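Local coordinates for MSM0271 protein (Mycobacterium smegmatis, PDB 5SUH) that forms a trimeric shell protein that stacks as a double ring in the RMM bacterial microcompartment of mycobacteria, where it probably contributes to enclosure and transport, at residues T31-Y36 and N129-L135; R138-I144 and L171-T177; A179-A183 and Q202-G208. All blocks are in the same frame, centred on the assembly; numbering follows the deposited sequence.

Interaction 1 (T31-Y36 and N129-L135); sequences TQIRVY and NRAEDQL
The backbone N-H of Tyr36 runs almost straight into the side-chain carbonyl of Gln134, Tyr36 N to Gln134 OE1 measuring 2.6 Å with an angle of 174° at the hydrogen. The amide gets there because CG of Gln134 sits between its backbone N and carbonyl carbon (chi1 83°) and the chain is extended beyond it, carrying OE1 past the backbone of Val35. Its other end, NE2, is turned to the carbonyl of Glu234 in a weak bond. Two residues before Tyr36, the backbone serves as acceptor instead: Leu135 N donates to Arg34 O at 2.8 Å. The two bonds thus fasten consecutive residues of 129-135 to the chain where it turns its corner at Arg34.

Toward the start of 31-36, Asn129 ND2 donates to Thr31 O at 3.0 Å, and the same nitrogen is bonded to Thr127 OG1, which fixes the rotation of the amide. Between these polar ends lies Ile33. Its CD1 rests 4.0 Å from Asn129 CB, its CG2 touches CB of Gln134, and its carbonyl O receives the CA-H of Gln134. Ala131 CB approaches the Tyr36 ring obliquely at CD1, 3.9 Å away. Leu135 CD1 lies over one face of the Arg34 guanidinium, whose NE is engaged in a salt bridge with Glu71.

The 129-135 segment, with its 3-10 turn at 131-133, connects helix 113-127 to strand 138-145 and here lies across strand 32-39. That strand is an outer one of its sheet and pairs with strand 66-73, with a classic beta bulge where Arg34 and Val35 face Glu71, while Leu124 of helix 113-127 packs against Ile33, Tyr36 and Asn129.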
loop_
_atom_site.group_PDB
_atom_site.type_symbol
_atom_site.label_atom_id
_atom_site.label_comp_id
_atom_site.label_asym_id
_atom_site.label_seq_id
_atom_site.Cartn_x
_atom_site.Cartn_y
_atom_site.Cartn_z
ATOM N N THR A 31 18.098 12.957 26.349
ATOM C CA THR A 31 17.125 11.943 25.926
ATOM C C THR A 31 16.050 11.648 26.983
ATOM O O THR A 31 16.356 11.095 28.040
ATOM C CB THR A 31 17.830 10.620 25.571
ATOM O OG1 THR A 31 18.682 10.831 24.439
ATOM C CG2 THR A 31 16.828 9.557 25.221
ATOM N N GLN A 32 14.792 11.987 26.693
ATOM C CA GLN A 32 13.724 11.755 27.664
ATOM C C GLN A 32 12.975 10.438 27.488
ATOM O O GLN A 32 12.466 10.124 26.416
ATOM C CB GLN A 32 12.696 12.882 27.664
ATOM C CG GLN A 32 11.657 12.626 28.761
ATOM C CD GLN A 32 10.365 13.393 28.603
ATOM O OE1 GLN A 32 10.352 14.520 28.106
ATOM N NE2 GLN A 32 9.263 12.785 29.043
ATOM N N ILE A 33 12.891 9.684 28.575
ATOM C CA ILE A 33 12.144 8.450 28.571
ATOM C C ILE A 33 10.665 8.645 28.926
ATOM O O ILE A 33 10.324 9.129 29.996
ATOM C CB ILE A 33 12.800 7.448 29.508
ATOM C CG1 ILE A 33 14.059 6.920 28.800
ATOM C CG2 ILE A 33 11.845 6.309 29.808
ATOM C CD1 ILE A 33 14.707 5.734 29.450
ATOM N N ARG A 34 9.803 8.287 27.984
ATOM C CA ARG A 34 8.359 8.410 28.129
ATOM C C ARG A 34 7.806 7.126 28.731
ATOM O O ARG A 34 6.999 7.159 29.662
ATOM C CB ARG A 34 7.693 8.615 26.765
ATOM C CG ARG A 34 8.242 9.755 25.969
ATOM C CD ARG A 34 7.202 10.726 25.566
ATOM N NE ARG A 34 5.983 10.111 25.065
ATOM C CZ ARG A 34 4.832 10.780 25.007
ATOM N NH1 ARG A 34 4.787 12.047 25.414
ATOM N NH2 ARG A 34 3.727 10.188 24.591
ATOM N N VAL A 35 8.275 5.996 28.191
ATOM C CA VAL A 35 7.893 4.668 28.664
ATOM C C VAL A 35 9.139 3.781 28.810
ATOM O O VAL A 35 9.979 3.760 27.914
ATOM C CB VAL A 35 6.914 3.972 27.694
ATOM C CG1 VAL A 35 6.566 2.581 28.207
ATOM C CG2 VAL A 35 5.676 4.775 27.514
ATOM N N TYR A 36 9.269 3.079 29.942
ATOM C CA TYR A 36 10.351 2.097 30.158
ATOM C C TYR A 36 9.812 0.912 30.959
ATOM O O TYR A 36 9.584 1.038 32.167
ATOM C CB TYR A 36 11.553 2.728 30.902
ATOM C CG TYR A 36 12.677 1.754 31.257
ATOM C CD1 TYR A 36 12.681 1.055 32.474
ATOM C CD2 TYR A 36 13.735 1.536 30.381
ATOM C CE1 TYR A 36 13.698 0.153 32.786
ATOM C CE2 TYR A 36 14.762 0.642 30.691
ATOM C CZ TYR A 36 14.740 -0.041 31.881
ATOM O OH TYR A 36 15.768 -0.906 32.151
ATOM N N ASN A 129 19.497 8.140 32.568
ATOM C CA ASN A 129 18.111 8.080 33.046
ATOM C C ASN A 129 17.840 7.010 34.126
ATOM O O ASN A 129 18.645 6.089 34.343
ATOM C CB ASN A 129 17.159 7.847 31.869
ATOM C CG ASN A 129 17.048 9.050 30.958
ATOM O OD1 ASN A 129 16.418 10.036 31.298
ATOM N ND2 ASN A 129 17.602 8.944 29.764
ATOM N N ARG A 130 16.677 7.116 34.765
ATOM C CA ARG A 130 16.182 6.084 35.677
ATOM C C ARG A 130 14.776 5.642 35.318
ATOM O O ARG A 130 14.054 6.351 34.608
ATOM C CB ARG A 130 16.187 6.579 37.126
ATOM C CG ARG A 130 17.481 7.180 37.575
ATOM C CD ARG A 130 17.319 7.898 38.882
ATOM N NE ARG A 130 18.594 8.497 39.283
ATOM C CZ ARG A 130 18.776 9.334 40.300
ATOM N NH1 ARG A 130 17.758 9.760 41.023
ATOM N NH2 ARG A 130 19.995 9.779 40.559
ATOM N N ALA A 131 14.380 4.480 35.827
ATOM C CA ALA A 131 13.111 3.859 35.430
ATOM C C ALA A 131 11.928 4.776 35.797
ATOM O O ALA A 131 10.939 4.862 35.081
ATOM C CB ALA A 131 12.952 2.493 36.101
ATOM N N GLU A 132 12.044 5.495 36.901
ATOM C CA GLU A 132 10.910 6.267 37.356
ATOM C C GLU A 132 10.909 7.655 36.713
ATOM O O GLU A 132 10.069 8.484 37.043
ATOM C CB GLU A 132 10.874 6.327 38.901
ATOM C CG GLU A 132 12.037 7.007 39.621
ATOM C CD GLU A 132 13.246 6.099 39.890
ATOM O OE1 GLU A 132 13.329 4.963 39.340
ATOM O OE2 GLU A 132 14.096 6.526 40.717
ATOM N N ASP A 133 11.807 7.878 35.751
ATOM C CA ASP A 133 11.771 9.112 34.948
ATOM C C ASP A 133 10.666 9.020 33.869
ATOM O O ASP A 133 10.309 10.028 33.277
ATOM C CB ASP A 133 13.107 9.362 34.207
ATOM C CG ASP A 133 14.228 9.851 35.096
ATOM O OD1 ASP A 133 13.974 10.459 36.163
ATOM O OD2 ASP A 133 15.391 9.613 34.700
ATOM N N GLN A 134 10.098 7.832 33.653
ATOM C CA GLN A 134 9.017 7.679 32.673
ATOM C C GLN A 134 7.716 8.389 33.094
ATOM O O GLN A 134 7.554 8.805 34.260
ATOM C CB GLN A 134 8.720 6.193 32.392
ATOM C CG GLN A 134 7.781 5.486 33.401
ATOM C CD GLN A 134 7.547 4.001 33.053
ATOM O OE1 GLN A 134 7.619 3.603 31.886
ATOM N NE2 GLN A 134 7.219 3.198 34.055
ATOM N N LEU A 135 6.801 8.545 32.133
ATOM C CA LEU A 135 5.460 9.079 32.420
ATOM C C LEU A 135 4.548 8.011 33.020
ATOM O O LEU A 135 4.533 6.867 32.553
ATOM C CB LEU A 135 4.840 9.654 31.148
ATOM C CG LEU A 135 5.489 10.932 30.594
ATOM C CD1 LEU A 135 4.919 11.293 29.223
ATOM C CD2 LEU A 135 5.206 12.064 31.552
#

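Interaction 2 (R138-I144 and L171-T177); sequences RVLFHDI and LLVYEMT
A classic beta bulge interrupts this antiparallel pair: Leu140 and Phe141 both face Glu175, and their N-H groups reach Glu175 O from the same side of its carbonyl plane, Leu140 N at 2.8 Å and Phe141 N at 3.2 Å. The extra residue shifts the register by one, and regular pairing resumes with Glu175 N bonded to Phe141 O at 2.8 Å. On one face of the sheet, CB of His142 sits over the Tyr174 ring, 3.8 Å from its centroid, a CH-pi contact; the two rings themselves lie obliquely. Val139 CG2 meets the same tyrosine at its edge, 4.0 Å from CE2. On the face of Phe141 and Val173, Val173 CG2 comes in the plane of the phenyl ring, 4.0 Å from Phe141 CE2. Thr177 CG2 lies over the Arg138 guanidinium.

Strand 138-145 is an outer strand of the second domain's sheet, and 170-177 separates it from 208-214. Helix 216-232 covers the Tyr174 face, where Thr227 bonds the phenol. Across the sheet, Asp143 makes a salt bridge to Arg80 of the third subunit, while Glu175 pairs with Arg209 of its own chain.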
loop_
_atom_site.group_PDB
_atom_site.type_symbol
_atom_site.label_atom_id
_atom_site.label_comp_id
_atom_site.label_asym_id
_atom_site.label_seq_id
_atom_site.Cartn_x
_atom_site.Cartn_y
_atom_site.Cartn_z
ATOM N N ARG A 138 -1.815 7.483 31.782
ATOM C CA ARG A 138 -3.036 8.268 31.902
ATOM C C ARG A 138 -4.137 7.616 31.092
ATOM O O ARG A 138 -4.008 7.456 29.882
ATOM C CB ARG A 138 -2.854 9.708 31.434
ATOM C CG ARG A 138 -4.182 10.451 31.376
ATOM C CD ARG A 138 -4.024 11.925 31.667
ATOM N NE ARG A 138 -3.200 12.610 30.676
ATOM C CZ ARG A 138 -3.685 13.254 29.615
ATOM N NH1 ARG A 138 -5.001 13.316 29.415
ATOM N NH2 ARG A 138 -2.854 13.849 28.765
ATOM N N VAL A 139 -5.207 7.220 31.775
ATOM C CA VAL A 139 -6.347 6.613 31.122
ATOM C C VAL A 139 -7.222 7.658 30.423
ATOM O O VAL A 139 -7.634 8.633 31.041
ATOM C CB VAL A 139 -7.132 5.832 32.126
ATOM C CG1 VAL A 139 -8.426 5.391 31.525
ATOM C CG2 VAL A 139 -6.277 4.643 32.593
ATOM N N LEU A 140 -7.469 7.469 29.128
ATOM C CA LEU A 140 -8.237 8.442 28.329
ATOM C C LEU A 140 -9.697 8.026 28.161
ATOM O O LEU A 140 -10.578 8.860 28.116
ATOM C CB LEU A 140 -7.616 8.629 26.933
ATOM C CG LEU A 140 -6.204 9.245 26.880
ATOM C CD1 LEU A 140 -5.660 9.386 25.462
ATOM C CD2 LEU A 140 -6.193 10.568 27.584
ATOM N N PHE A 141 -9.935 6.722 28.058
ATOM C CA PHE A 141 -11.272 6.190 27.841
ATOM C C PHE A 141 -11.295 4.664 28.042
ATOM O O PHE A 141 -10.299 3.977 27.800
ATOM C CB PHE A 141 -11.774 6.555 26.423
ATOM C CG PHE A 141 -13.210 6.174 26.162
ATOM C CD1 PHE A 141 -14.255 7.009 26.574
ATOM C CD2 PHE A 141 -13.523 4.974 25.521
ATOM C CE1 PHE A 141 -15.582 6.659 26.350
ATOM C CE2 PHE A 141 -14.853 4.608 25.295
ATOM C CZ PHE A 141 -15.883 5.455 25.717
ATOM N N HIS A 142 -12.409 4.153 28.542
ATOM C CA HIS A 142 -12.690 2.709 28.480
ATOM C C HIS A 142 -14.217 2.489 28.521
ATOM O O HIS A 142 -14.966 3.328 29.036
ATOM C CB HIS A 142 -11.958 1.909 29.581
ATOM C CG HIS A 142 -12.300 2.327 30.976
ATOM N ND1 HIS A 142 -13.549 2.109 31.539
ATOM C CD2 HIS A 142 -11.564 2.933 31.928
ATOM C CE1 HIS A 142 -13.558 2.579 32.768
ATOM N NE2 HIS A 142 -12.367 3.082 33.037
ATOM N N ASP A 143 -14.658 1.383 27.932
ATOM C CA ASP A 143 -16.064 1.026 27.869
ATOM C C ASP A 143 -16.247 -0.428 27.450
ATOM O O ASP A 143 -15.363 -1.011 26.803
ATOM C CB ASP A 143 -16.799 1.934 26.887
ATOM C CG ASP A 143 -18.304 1.971 27.125
ATOM O OD1 ASP A 143 -18.804 1.374 28.115
ATOM O OD2 ASP A 143 -18.994 2.599 26.297
ATOM N N ILE A 144 -17.388 -1.014 27.827
ATOM C CA ILE A 144 -17.735 -2.380 27.423
ATOM C C ILE A 144 -19.039 -2.331 26.625
ATOM O O ILE A 144 -20.084 -2.017 27.168
ATOM C CB ILE A 144 -17.876 -3.323 28.644
ATOM C CG1 ILE A 144 -16.519 -3.534 29.299
ATOM C CG2 ILE A 144 -18.443 -4.690 28.243
ATOM C CD1 ILE A 144 -16.580 -4.345 30.567
ATOM N N LEU A 171 -17.487 -6.380 23.524
ATOM C CA LEU A 171 -16.256 -5.704 23.131
ATOM C C LEU A 171 -15.750 -4.722 24.202
ATOM O O LEU A 171 -16.500 -3.846 24.648
ATOM C CB LEU A 171 -16.481 -4.959 21.825
ATOM C CG LEU A 171 -15.393 -4.002 21.376
ATOM C CD1 LEU A 171 -14.156 -4.810 20.973
ATOM C CD2 LEU A 171 -15.934 -3.141 20.238
ATOM N N LEU A 172 -14.490 -4.879 24.619
ATOM C CA LEU A 172 -13.855 -3.893 25.497
ATOM C C LEU A 172 -12.914 -2.988 24.717
ATOM O O LEU A 172 -12.041 -3.477 23.983
ATOM C CB LEU A 172 -13.069 -4.583 26.601
ATOM C CG LEU A 172 -12.027 -3.747 27.342
ATOM C CD1 LEU A 172 -12.660 -2.628 28.177
ATOM C CD2 LEU A 172 -11.175 -4.663 28.197
ATOM N N VAL A 173 -13.084 -1.677 24.860
ATOM C CA VAL A 173 -12.121 -0.750 24.262
ATOM C C VAL A 173 -11.452 -0.003 25.408
ATOM O O VAL A 173 -12.110 0.338 26.400
ATOM C CB VAL A 173 -12.760 0.258 23.238
ATOM C CG1 VAL A 173 -13.170 -0.443 21.931
ATOM C CG2 VAL A 173 -13.948 1.003 23.845
ATOM N N TYR A 174 -10.144 0.222 25.284
ATOM C CA TYR A 174 -9.363 0.876 26.334
ATOM C C TYR A 174 -8.303 1.789 25.713
ATOM O O TYR A 174 -7.454 1.348 24.907
ATOM C CB TYR A 174 -8.682 -0.165 27.216
ATOM C CG TYR A 174 -8.543 0.211 28.667
ATOM C CD1 TYR A 174 -9.172 -0.547 29.656
ATOM C CD2 TYR A 174 -7.762 1.301 29.065
ATOM C CE1 TYR A 174 -9.043 -0.218 31.009
ATOM C CE2 TYR A 174 -7.635 1.634 30.407
ATOM C CZ TYR A 174 -8.277 0.859 31.376
ATOM O OH TYR A 174 -8.168 1.165 32.720
ATOM N N GLU A 175 -8.349 3.059 26.084
ATOM C CA GLU A 175 -7.437 4.028 25.521
ATOM C C GLU A 175 -6.597 4.696 26.614
ATOM O O GLU A 175 -7.133 5.130 27.639
ATOM C CB GLU A 175 -8.220 5.081 24.708
ATOM C CG GLU A 175 -7.310 6.013 23.890
ATOM C CD GLU A 175 -8.060 6.951 22.948
ATOM O OE1 GLU A 175 -9.295 7.124 23.084
ATOM O OE2 GLU A 175 -7.404 7.512 22.050
ATOM N N MET A 176 -5.300 4.846 26.347
ATOM C CA MET A 176 -4.330 5.395 27.311
ATOM C C MET A 176 -3.227 6.201 26.631
ATOM O O MET A 176 -3.047 6.120 25.401
ATOM C CB MET A 176 -3.684 4.263 28.096
ATOM C CG MET A 176 -2.906 3.341 27.133
ATOM S SD MET A 176 -3.011 1.632 27.590
ATOM C CE MET A 176 -4.686 1.252 27.087
ATOM N N THR A 177 -2.463 6.943 27.432
ATOM C CA THR A 177 -1.281 7.610 26.909
ATOM C C THR A 177 -0.201 7.744 28.013
ATOM O O THR A 177 -0.528 7.948 29.183
ATOM C CB THR A 177 -1.623 8.990 26.269
ATOM O OG1 THR A 177 -0.473 9.459 25.574
ATOM C CG2 THR A 177 -2.080 10.061 27.302
#

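Interaction 3 (A179-A183 and Q202-G208); sequences ALFAA and QMIGAAG
With CG of Leu180 trans to the backbone N (chi1 -163°), its CD1 swings back to Met203, although the side chain sets out the other way. Met203 answers with CG between its own N and carbonyl carbon (chi1 67°) and a bend at the thioether (chi3 76°), which leaves SD 3.8 Å from Leu180 CD1. The two side chains cross obliquely, and the Leu180 methyl touches CB and CG of Met203 as well as the sulfur. From the next part of the helix, Ala183 CB approaches SD at 4.2 Å.

Ala179 takes the other half of the contact. Its CB points into the bend of 202-208, 3.5 Å from Gly205 O and equally close to the carbonyl carbon of Ala207. Gly208 comes close beside it: its N lies 3.4 Å from Ala179 CA, and it has no side chain to stand between the backbones. Gly205 adopts a positive-phi conformation readily open to glycine. Ala182 CB lies against Gln202 O.

Direct contact across the two segments is by packing and by CA-H groups facing carbonyls, as between Leu180 CA and Met203 O. The polar link is one water, which accepts from Ala179 N at 3.1 Å and donates to Gly205 O at 2.7 Å. Small residues thus let the entry to helix 182-192 lie close against the turn between strands 197-202 and 208-214 in this BMC domain, and the water satisfies a backbone N-H and a carbonyl that do not bond each other directly.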
loop_
_atom_site.group_PDB
_atom_site.type_symbol
_atom_site.label_atom_id
_atom_site.label_comp_id
_atom_site.label_asym_id
_atom_site.label_seq_id
_atom_site.Cartn_x
_atom_site.Cartn_y
_atom_site.Cartn_z
ATOM N N ALA A 179 1.235 5.875 24.405
ATOM C CA ALA A 179 0.691 4.781 23.629
ATOM C C ALA A 179 1.313 3.417 23.926
ATOM O O ALA A 179 0.630 2.396 23.814
ATOM C CB ALA A 179 0.838 5.100 22.120
ATOM N N LEU A 180 2.595 3.383 24.284
ATOM C CA LEU A 180 3.278 2.099 24.336
ATOM C C LEU A 180 2.791 1.261 25.533
ATOM O O LEU A 180 2.947 0.025 25.537
ATOM C CB LEU A 180 4.793 2.275 24.387
ATOM C CG LEU A 180 5.628 1.026 24.041
ATOM C CD1 LEU A 180 5.125 0.392 22.752
ATOM C CD2 LEU A 180 7.111 1.316 23.927
ATOM N N PHE A 181 2.106 1.901 26.485
ATOM C CA PHE A 181 1.568 1.169 27.644
ATOM C C PHE A 181 0.474 0.197 27.226
ATOM O O PHE A 181 0.077 -0.679 28.000
ATOM C CB PHE A 181 1.006 2.114 28.697
ATOM C CG PHE A 181 2.048 2.732 29.581
ATOM C CD1 PHE A 181 2.954 1.946 30.281
ATOM C CD2 PHE A 181 2.147 4.114 29.690
ATOM C CE1 PHE A 181 3.916 2.527 31.112
ATOM C CE2 PHE A 181 3.109 4.697 30.502
ATOM C CZ PHE A 181 3.994 3.895 31.214
ATOM N N ALA A 182 -0.013 0.351 25.999
ATOM C CA ALA A 182 -1.015 -0.558 25.462
ATOM C C ALA A 182 -0.454 -1.982 25.408
ATOM O O ALA A 182 -1.206 -2.975 25.446
ATOM C CB ALA A 182 -1.474 -0.097 24.103
ATOM N N ALA A 183 0.868 -2.066 25.285
ATOM C CA ALA A 183 1.565 -3.348 25.236
ATOM C C ALA A 183 1.359 -4.147 26.518
ATOM O O ALA A 183 0.994 -5.324 26.465
ATOM C CB ALA A 183 3.044 -3.140 24.981
ATOM N N GLN A 202 -3.087 -1.036 19.340
ATOM C CA GLN A 202 -2.346 0.063 18.712
ATOM C C GLN A 202 -1.379 0.660 19.739
ATOM O O GLN A 202 -1.809 1.336 20.676
ATOM C CB GLN A 202 -3.306 1.122 18.203
ATOM C CG GLN A 202 -2.801 1.919 17.005
ATOM C CD GLN A 202 -3.713 3.092 16.650
ATOM O OE1 GLN A 202 -4.940 2.951 16.559
ATOM N NE2 GLN A 202 -3.109 4.249 16.413
ATOM N N MET A 203 -0.083 0.389 19.600
ATOM C CA MET A 203 0.867 0.848 20.618
ATOM C C MET A 203 1.787 2.011 20.186
ATOM O O MET A 203 2.707 2.375 20.910
ATOM C CB MET A 203 1.684 -0.326 21.136
ATOM C CG MET A 203 2.609 -0.950 20.158
ATOM S SD MET A 203 3.334 -2.403 20.900
ATOM C CE MET A 203 1.975 -3.494 20.786
ATOM N N ILE A 204 1.554 2.558 18.995
ATOM C CA ILE A 204 2.375 3.627 18.428
ATOM C C ILE A 204 1.540 4.857 18.056
ATOM O O ILE A 204 0.585 4.746 17.297
ATOM C CB ILE A 204 3.093 3.166 17.168
ATOM C CG1 ILE A 204 4.039 2.015 17.476
ATOM C CG2 ILE A 204 3.860 4.314 16.568
ATOM C CD1 ILE A 204 4.629 1.401 16.219
ATOM N N GLY A 205 1.916 6.026 18.565
ATOM C CA GLY A 205 1.200 7.261 18.279
ATOM C C GLY A 205 1.030 8.183 19.486
ATOM O O GLY A 205 1.700 8.046 20.516
ATOM N N ALA A 206 0.092 9.113 19.378
ATOM C CA ALA A 206 -0.210 9.980 20.505
ATOM C C ALA A 206 -0.972 9.223 21.618
ATOM O O ALA A 206 -0.832 9.563 22.793
ATOM C CB ALA A 206 -0.998 11.164 20.045
ATOM N N ALA A 207 -1.747 8.198 21.257
ATOM C CA ALA A 207 -2.527 7.415 22.246
ATOM C C ALA A 207 -2.547 5.950 21.879
ATOM O O ALA A 207 -2.471 5.600 20.710
ATOM C CB ALA A 207 -3.974 7.930 22.376
ATOM N N GLY A 208 -2.582 5.084 22.880
ATOM C CA GLY A 208 -2.684 3.659 22.610
ATOM C C GLY A 208 -4.135 3.198 22.666
ATOM O O GLY A 208 -4.941 3.717 23.443
HETATM O O HOH W 1 2.622 8.211 22.996
#

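Overall arrangement
Interactions 2 and 3 belong to the second BMC domain, with centres about 11 Å apart. Met176 O lies 2.8 Å from Gly208 N in the backbone pairing that joins them. Thr177 OG1 lies 2.8 Å from Ala206 O. Interaction 1 ties loop 129-135 to strand 32-39, an outermost strand of the other sheet within this chain; its centre is about 16 Å from that of interaction 3. Phe181, from interaction 3, packs against interaction 1, its CZ 3.3 Å from Leu135 O. Interactions 1 and 2 have centres about 23 Å apart and adjoin only in sequence. Other subunits reach both: Phe141 of the second subunit packs on Thr31, and Arg80 of the third pairs with Asp143.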